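Local coordinates for protein glycosyl transferase family 8 (Streptococcus pneumoniae, PDB 5GVV) that transfers galactose from UDP-galactose to the terminal glucose of the already glycosylated serine-rich repeat protein PsrP, at residues A[20-31]-A[105-116]. Numbering follows the deposited sequence.
With MN (manganese (II) ion), chain C; UDP (uridine-5'-diphosphate), chain D.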
ATOM      1  N   ILE A  20       3.154  -7.577   2.703  1.00  9.91           N
ATOM      2  CA  ILE A  20       4.324  -7.745   3.557  1.00 10.99           C
ATOM      3  C   ILE A  20       4.105  -7.057   4.897  1.00  9.41           C
ATOM      4  O   ILE A  20       4.347  -7.651   5.947  1.00 10.03           O
ATOM      5  CB  ILE A  20       5.596  -7.163   2.905  1.00 13.17           C
ATOM      6  CG1 ILE A  20       5.883  -7.860   1.575  1.00 12.39           C
ATOM      7  CG2 ILE A  20       6.802  -7.274   3.851  1.00  9.77           C
ATOM      8  CD1 ILE A  20       6.963  -7.168   0.749  1.00 14.49           C
ATOM      9  N   GLU A  21       3.638  -5.812   4.866  1.00  8.82           N
ATOM     10  CA  GLU A  21       3.472  -5.048   6.099  1.00 11.28           C
ATOM     11  C   GLU A  21       2.375  -5.622   6.986  1.00  9.36           C
ATOM     12  O   GLU A  21       2.519  -5.651   8.209  1.00 10.17           O
ATOM     13  CB  GLU A  21       3.205  -3.563   5.805  1.00  9.95           C
ATOM     14  CG  GLU A  21       3.285  -2.691   7.055  1.00  9.49           C
ATOM     15  CD  GLU A  21       3.240  -1.202   6.759  1.00 15.59           C
ATOM     16  OE1 GLU A  21       3.432  -0.811   5.584  1.00 16.04           O
ATOM     17  OE2 GLU A  21       3.011  -0.424   7.711  1.00 15.74           O
ATOM     18  N   THR A  22       1.280  -6.064   6.369  1.00  9.74           N
ATOM     19  CA  THR A  22       0.197  -6.722   7.097  1.00  8.89           C
ATOM     20  C   THR A  22       0.664  -8.011   7.781  1.00  9.87           C
ATOM     21  O   THR A  22       0.324  -8.268   8.934  1.00 10.30           O
ATOM     22  CB  THR A  22      -0.982  -7.034   6.169  1.00 11.20           C
ATOM     23  OG1 THR A  22      -1.536  -5.804   5.680  1.00 13.01           O
ATOM     24  CG2 THR A  22      -2.068  -7.797   6.917  1.00  9.33           C
ATOM     25  N   ALA A  23       1.440  -8.822   7.070  1.00 10.21           N
ATOM     26  CA  ALA A  23       1.946 -10.069   7.647  1.00 11.09           C
ATOM     27  C   ALA A  23       2.887  -9.773   8.811  1.00 11.60           C
ATOM     28  O   ALA A  23       2.827 -10.434   9.850  1.00 10.22           O
ATOM     29  CB  ALA A  23       2.648 -10.892   6.593  1.00 10.22           C
HETATM   30  N   MSE A  24       3.765  -8.769   8.651  1.00 10.50           N
HETATM   31  CA  MSE A  24       4.663  -8.373   9.721  1.00  9.25           C
HETATM   32  C   MSE A  24       3.905  -7.826  10.889  1.00 11.79           C
HETATM   33  O   MSE A  24       4.200  -8.120  12.031  1.00 12.59           O
HETATM   34  CB  MSE A  24       5.755  -7.351   9.256  1.00 30.00           C
HETATM   35  CG  MSE A  24       6.757  -7.923   8.281  1.00 30.00           C
HETATM   36 SE   MSE A  24       7.952  -6.446   7.619  1.00 30.00          SE
HETATM   37  CE  MSE A  24       8.195  -5.892   9.453  1.00 30.00           C
ATOM     38  N   LYS A  25       2.902  -6.984  10.643  1.00 10.40           N
ATOM     39  CA  LYS A  25       2.073  -6.459  11.732  1.00 10.39           C
ATOM     40  C   LYS A  25       1.452  -7.578  12.566  1.00 10.22           C
ATOM     41  O   LYS A  25       1.459  -7.514  13.798  1.00 10.17           O
ATOM     42  CB  LYS A  25       0.978  -5.532  11.196  1.00  9.94           C
ATOM     43  CG  LYS A  25       1.448  -4.102  10.978  1.00 13.54           C
ATOM     44  CD  LYS A  25       0.291  -3.110  10.865  1.00 14.18           C
ATOM     45  CE  LYS A  25      -0.403  -3.185   9.522  1.00 16.78           C
ATOM     46  NZ  LYS A  25      -1.205  -1.946   9.237  1.00 11.30           N
ATOM     47  N   SER A  26       0.920  -8.599  11.902  1.00  8.55           N
ATOM     48  CA  SER A  26       0.286  -9.708  12.617  1.00 12.38           C
ATOM     49  C   SER A  26       1.320 -10.471  13.448  1.00 11.39           C
ATOM     50  O   SER A  26       1.043 -10.855  14.586  1.00 14.59           O
ATOM     51  CB  SER A  26      -0.450 -10.641  11.650  1.00  9.86           C
ATOM     52  OG  SER A  26       0.433 -11.317  10.772  1.00 12.03           O
ATOM     53  N   LEU A  27       2.512 -10.661  12.886  1.00 10.96           N
ATOM     54  CA  LEU A  27       3.623 -11.306  13.594  1.00 13.69           C
ATOM     55  C   LEU A  27       4.043 -10.521  14.843  1.00 13.44           C
ATOM     56  O   LEU A  27       4.199 -11.098  15.929  1.00 14.62           O
ATOM     57  CB  LEU A  27       4.819 -11.483  12.649  1.00 11.96           C
ATOM     58  CG  LEU A  27       6.136 -12.034  13.208  1.00 10.48           C
ATOM     59  CD1 LEU A  27       5.969 -13.451  13.726  1.00 11.39           C
ATOM     60  CD2 LEU A  27       7.229 -11.985  12.164  1.00  9.03           C
ATOM     61  N   CYS A  28       4.213  -9.209  14.689  1.00 12.17           N
ATOM     62  CA  CYS A  28       4.691  -8.355  15.779  1.00 12.91           C
ATOM     63  C   CYS A  28       3.616  -8.127  16.834  1.00 12.86           C
ATOM     64  O   CYS A  28       3.921  -7.865  17.997  1.00 12.16           O
ATOM     65  CB  CYS A  28       5.171  -7.006  15.231  1.00 12.03           C
ATOM     66  SG  CYS A  28       6.622  -7.116  14.171  1.00 15.70           S
ATOM     67  N   ARG A  29       2.356  -8.205  16.417  1.00 11.95           N
ATOM     68  CA  ARG A  29       1.235  -8.085  17.336  1.00 12.32           C
ATOM     69  C   ARG A  29       1.318  -9.129  18.453  1.00 14.65           C
ATOM     70  O   ARG A  29       0.986  -8.845  19.610  1.00 16.14           O
ATOM     71  CB  ARG A  29      -0.075  -8.250  16.563  1.00 16.17           C
ATOM     72  CG  ARG A  29      -1.322  -8.318  17.430  1.00 20.04           C
ATOM     73  CD  ARG A  29      -1.503  -7.053  18.256  1.00 21.23           C
ATOM     74  NE  ARG A  29      -2.780  -7.059  18.961  1.00 22.25           N
ATOM     75  CZ  ARG A  29      -2.954  -7.539  20.189  1.00 26.99           C
ATOM     76  NH1 ARG A  29      -1.935  -8.052  20.863  1.00 29.73           N
ATOM     77  NH2 ARG A  29      -4.154  -7.506  20.748  1.00 37.37           N
ATOM     78  N   HIS A  30       1.792 -10.327  18.113  1.00 11.18           N
ATOM     79  CA  HIS A  30       1.730 -11.449  19.042  1.00 16.25           C
ATOM     80  C   HIS A  30       3.101 -11.973  19.474  1.00 16.14           C
ATOM     81  O   HIS A  30       3.182 -12.870  20.315  1.00 15.75           O
ATOM     82  CB  HIS A  30       0.911 -12.588  18.428  1.00 14.39           C
ATOM     83  CG  HIS A  30      -0.494 -12.202  18.081  1.00 15.95           C
ATOM     84  ND1 HIS A  30      -1.478 -12.033  19.032  1.00 17.42           N
ATOM     85  CD2 HIS A  30      -1.081 -11.953  16.886  1.00 14.76           C
ATOM     86  CE1 HIS A  30      -2.608 -11.696  18.440  1.00 17.17           C
ATOM     87  NE2 HIS A  30      -2.395 -11.639  17.136  1.00 16.10           N
ATOM     88  N   ASN A  31       4.168 -11.413  18.904  1.00 15.60           N
ATOM     89  CA  ASN A  31       5.524 -11.869  19.190  1.00 12.94           C
ATOM     90  C   ASN A  31       6.517 -10.707  19.258  1.00 16.01           C
ATOM     91  O   ASN A  31       6.634  -9.926  18.310  1.00 12.64           O
ATOM     92  CB  ASN A  31       5.990 -12.875  18.127  1.00 12.36           C
ATOM     93  CG  ASN A  31       5.073 -14.083  18.015  1.00 18.63           C
ATOM     94  OD1 ASN A  31       5.340 -15.144  18.591  1.00 14.77           O
ATOM     95  ND2 ASN A  31       3.985 -13.928  17.265  1.00 14.68           N
ATOM     96  N   LEU A 105       8.755 -16.846   6.222  1.00 13.15           N
ATOM     97  CA  LEU A 105       7.306 -16.742   6.058  1.00 12.79           C
ATOM     98  C   LEU A 105       6.934 -16.096   4.730  1.00 12.32           C
ATOM     99  O   LEU A 105       7.529 -15.090   4.333  1.00 13.66           O
ATOM    100  CB  LEU A 105       6.683 -15.932   7.198  1.00 10.39           C
ATOM    101  CG  LEU A 105       6.836 -16.430   8.633  1.00 13.82           C
ATOM    102  CD1 LEU A 105       6.337 -15.389   9.624  1.00 13.78           C
ATOM    103  CD2 LEU A 105       6.104 -17.740   8.840  1.00 11.60           C
ATOM    104  N   ASP A 106       5.946 -16.671   4.048  1.00 12.82           N
ATOM    105  CA  ASP A 106       5.303 -15.995   2.926  1.00 14.74           C
ATOM    106  C   ASP A 106       4.662 -14.711   3.463  1.00 13.38           C
ATOM    107  O   ASP A 106       4.551 -14.529   4.678  1.00 11.97           O
ATOM    108  CB  ASP A 106       4.219 -16.890   2.327  1.00 15.27           C
ATOM    109  CG  ASP A 106       4.689 -17.663   1.099  1.00 18.35           C
ATOM    110  OD1 ASP A 106       5.913 -17.732   0.850  1.00 16.66           O
ATOM    111  OD2 ASP A 106       3.819 -18.222   0.391  1.00 14.30           O
ATOM    112  N   SER A 107       4.223 -13.823   2.575  1.00 12.29           N
ATOM    113  CA  SER A 107       3.612 -12.577   3.028  1.00 12.41           C
ATOM    114  C   SER A 107       2.119 -12.519   2.730  1.00 13.90           C
ATOM    115  O   SER A 107       1.465 -11.509   3.018  1.00 12.00           O
ATOM    116  CB  SER A 107       4.318 -11.385   2.399  1.00 15.71           C
ATOM    117  OG  SER A 107       4.318 -11.528   0.995  1.00 22.22           O
ATOM    118  N   ASP A 108       1.586 -13.591   2.147  1.00 12.75           N
ATOM    119  CA  ASP A 108       0.143 -13.730   1.982  1.00 12.33           C
ATOM    120  C   ASP A 108      -0.395 -14.524   3.167  1.00 11.51           C
ATOM    121  O   ASP A 108      -1.206 -15.438   3.009  1.00 14.37           O
ATOM    122  CB  ASP A 108      -0.186 -14.446   0.670  1.00 13.35           C
ATOM    123  CG  ASP A 108       0.433 -15.828   0.587  1.00 15.67           C
ATOM    124  OD1 ASP A 108       1.472 -16.060   1.247  1.00 12.41           O
ATOM    125  OD2 ASP A 108      -0.106 -16.684  -0.153  1.00 11.91           O
ATOM    126  N   LEU A 109       0.078 -14.182   4.360  1.00 13.77           N
ATOM    127  CA  LEU A 109      -0.348 -14.890   5.556  1.00 12.38           C
ATOM    128  C   LEU A 109      -0.505 -13.977   6.759  1.00 11.76           C
ATOM    129  O   LEU A 109      -0.068 -12.816   6.745  1.00 12.78           O
ATOM    130  CB  LEU A 109       0.598 -16.057   5.877  1.00 13.41           C
ATOM    131  CG  LEU A 109       2.085 -15.810   6.115  1.00 13.49           C
ATOM    132  CD1 LEU A 109       2.342 -15.238   7.495  1.00 13.64           C
ATOM    133  CD2 LEU A 109       2.867 -17.107   5.928  1.00 14.86           C
ATOM    134  N   ILE A 110      -1.125 -14.531   7.797  1.00 11.15           N
ATOM    135  CA  ILE A 110      -1.421 -13.815   9.031  1.00 11.98           C
ATOM    136  C   ILE A 110      -1.044 -14.674  10.240  1.00 12.55           C
ATOM    137  O   ILE A 110      -1.456 -15.831  10.327  1.00 11.34           O
ATOM    138  CB  ILE A 110      -2.922 -13.517   9.132  1.00 10.20           C
ATOM    139  CG1 ILE A 110      -3.363 -12.542   8.033  1.00 13.47           C
ATOM    140  CG2 ILE A 110      -3.271 -12.965  10.508  1.00 11.37           C
ATOM    141  CD1 ILE A 110      -2.931 -11.096   8.276  1.00 10.53           C
ATOM    142  N   VAL A 111      -0.284 -14.102  11.173  1.00 12.38           N
ATOM    143  CA  VAL A 111       0.024 -14.757  12.444  1.00 13.17           C
ATOM    144  C   VAL A 111      -0.998 -14.285  13.474  1.00 14.14           C
ATOM    145  O   VAL A 111      -1.250 -13.081  13.595  1.00 13.50           O
ATOM    146  CB  VAL A 111       1.448 -14.395  12.914  1.00 12.63           C
ATOM    147  CG1 VAL A 111       1.760 -15.024  14.278  1.00 12.17           C
ATOM    148  CG2 VAL A 111       2.472 -14.816  11.863  1.00  8.44           C
ATOM    149  N   THR A 112      -1.601 -15.225  14.202  1.00 12.88           N
ATOM    150  CA  THR A 112      -2.687 -14.891  15.121  1.00 14.91           C
ATOM    151  C   THR A 112      -2.333 -15.088  16.591  1.00 16.83           C
ATOM    152  O   THR A 112      -3.167 -14.836  17.467  1.00 20.27           O
ATOM    153  CB  THR A 112      -3.958 -15.731  14.845  1.00 17.30           C
ATOM    154  OG1 THR A 112      -3.709 -17.108  15.173  1.00 16.78           O
ATOM    155  CG2 THR A 112      -4.380 -15.614  13.392  1.00 14.83           C
ATOM    156  N   GLY A 113      -1.114 -15.536  16.867  1.00 16.40           N
ATOM    157  CA  GLY A 113      -0.709 -15.756  18.245  1.00 15.64           C
ATOM    158  C   GLY A 113       0.770 -16.028  18.441  1.00 17.69           C
ATOM    159  O   GLY A 113       1.567 -15.920  17.503  1.00 17.40           O
ATOM    160  N   ASP A 114       1.127 -16.371  19.676  1.00 18.77           N
ATOM    161  CA  ASP A 114       2.505 -16.639  20.075  1.00 19.39           C
ATOM    162  C   ASP A 114       3.060 -17.842  19.321  1.00 21.10           C
ATOM    163  O   ASP A 114       2.463 -18.918  19.349  1.00 21.31           O
ATOM    164  CB  ASP A 114       2.536 -16.915  21.582  1.00 22.32           C
ATOM    165  CG  ASP A 114       3.944 -16.993  22.155  1.00 24.00           C
ATOM    166  OD1 ASP A 114       4.925 -17.200  21.403  1.00 25.52           O
ATOM    167  OD2 ASP A 114       4.061 -16.859  23.388  1.00 29.03           O
ATOM    168  N   LEU A 115       4.208 -17.665  18.667  1.00 17.04           N
ATOM    169  CA  LEU A 115       4.841 -18.748  17.907  1.00 17.85           C
ATOM    170  C   LEU A 115       6.008 -19.407  18.645  1.00 19.73           C
ATOM    171  O   LEU A 115       6.831 -20.081  18.020  1.00 19.45           O
ATOM    172  CB  LEU A 115       5.327 -18.240  16.546  1.00 17.42           C
ATOM    173  CG  LEU A 115       4.295 -17.663  15.580  1.00 13.88           C
ATOM    174  CD1 LEU A 115       4.948 -17.235  14.280  1.00 13.00           C
ATOM    175  CD2 LEU A 115       3.182 -18.673  15.311  1.00 17.05           C
ATOM    176  N   THR A 116       6.069 -19.222  19.964  1.00 21.69           N
ATOM    177  CA  THR A 116       7.190 -19.724  20.776  1.00 22.72           C
ATOM    178  C   THR A 116       7.558 -21.186  20.490  1.00 26.33           C
ATOM    179  O   THR A 116       8.730 -21.501  20.256  1.00 27.18           O
ATOM    180  CB  THR A 116       6.915 -19.557  22.287  1.00 27.27           C
ATOM    181  OG1 THR A 116       6.821 -18.163  22.612  1.00 31.28           O
ATOM    182  CG2 THR A 116       8.032 -20.176  23.105  1.00 28.18           C
TER
HETATM  183 MN    MN C 501       1.820 -17.789   0.103  1.00 32.61          MN
HETATM  184  N1  UDP D 502       5.447 -12.320  -3.921  1.00 27.81           N
HETATM  185  C2  UDP D 502       5.758 -10.983  -4.071  1.00 25.27           C
HETATM  186  N3  UDP D 502       5.084 -10.200  -4.990  1.00 25.22           N
HETATM  187  C4  UDP D 502       4.092 -10.759  -5.772  1.00 29.07           C
HETATM  188  C5  UDP D 502       3.779 -12.109  -5.617  1.00 28.52           C
HETATM  189  C6  UDP D 502       4.545 -12.906  -4.768  1.00 27.23           C
HETATM  190  O2  UDP D 502       6.642 -10.488  -3.376  1.00 25.44           O
HETATM  191  O4  UDP D 502       3.489 -10.059  -6.591  1.00 23.68           O
HETATM  192  C1' UDP D 502       6.189 -13.123  -2.924  1.00 28.47           C
HETATM  193  C2' UDP D 502       5.453 -13.082  -1.593  1.00 26.04           C
HETATM  194  O2' UDP D 502       6.371 -13.119  -0.524  1.00 25.45           O
HETATM  195  C3' UDP D 502       4.653 -14.365  -1.593  1.00 24.65           C
HETATM  196  C4' UDP D 502       5.559 -15.303  -2.380  1.00 29.91           C
HETATM  197  O4' UDP D 502       6.238 -14.486  -3.318  1.00 30.58           O
HETATM  198  O3' UDP D 502       4.417 -14.815  -0.276  1.00 23.97           O
HETATM  199  C5' UDP D 502       4.786 -16.415  -3.085  1.00 28.80           C
HETATM  200  O5' UDP D 502       3.550 -15.895  -3.527  1.00 27.47           O
HETATM  201  PA  UDP D 502       2.194 -16.583  -3.012  1.00 25.16           P
HETATM  202  O1A UDP D 502       2.199 -16.468  -1.539  1.00 17.64           O
HETATM  203  O2A UDP D 502       1.012 -15.927  -3.617  1.00 25.77           O
HETATM  204  O3A UDP D 502       2.288 -18.126  -3.483  1.00 30.19           O
HETATM  205  PB  UDP D 502       1.435 -19.314  -2.794  1.00 28.27           P
HETATM  206  O1B UDP D 502       1.973 -20.633  -3.204  1.00 31.12           O
HETATM  207  O2B UDP D 502       0.035 -19.212  -3.267  1.00 21.93           O
HETATM  208  O3B UDP D 502       1.483 -19.183  -1.318  1.00 19.02           O
HETATM  209  O   HOH W   1       6.775 -15.516  20.914  1.00 24.15           O
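With chi1 at 66°, Ser26 holds OG between its own backbone N and carbonyl carbon, where the hydroxyl can accept a nearly straight bond from Val111 N (2.9 Å to OG) while donating to Ala23 O one turn back. A small hydroxyl suits this place because the axes of the helix and the nearly parallel strand come within 6.4 Å. Ala23 is smaller still, and its CB rests 3.3 Å from Leu109 O. Val111 sets CB against Leu27 CA, and the leucine reaches on to Leu115, CD1 to CD1 at 4.0 Å.

Farther along the chain, Asn31, CG turned beside its backbone N (chi1 -58°), spends both ends of its amide: OD1 takes Leu115 N in its carbonyl plane, on a lone pair (2.8 Å), while ND2 gives to Leu27 O and, from above the carbonyl plane of Gly113, to Gly113 O. His30 lays one ring face over Thr112 O and Gly113 CA, the latter a CH-pi contact 4.0 Å from the ring centroid; its NE2 is hydrogen-bonded to Tyr250 OH.

At the other end, Ile20 backs Ser107, whose N and OG hold the UDP ribose hydroxyls. Flanking it, Asp106 and Asp108 bind manganese, with His227 completing the protein ligands; the two aspartates form the DxD motif of a GT-A glycosyltransferase.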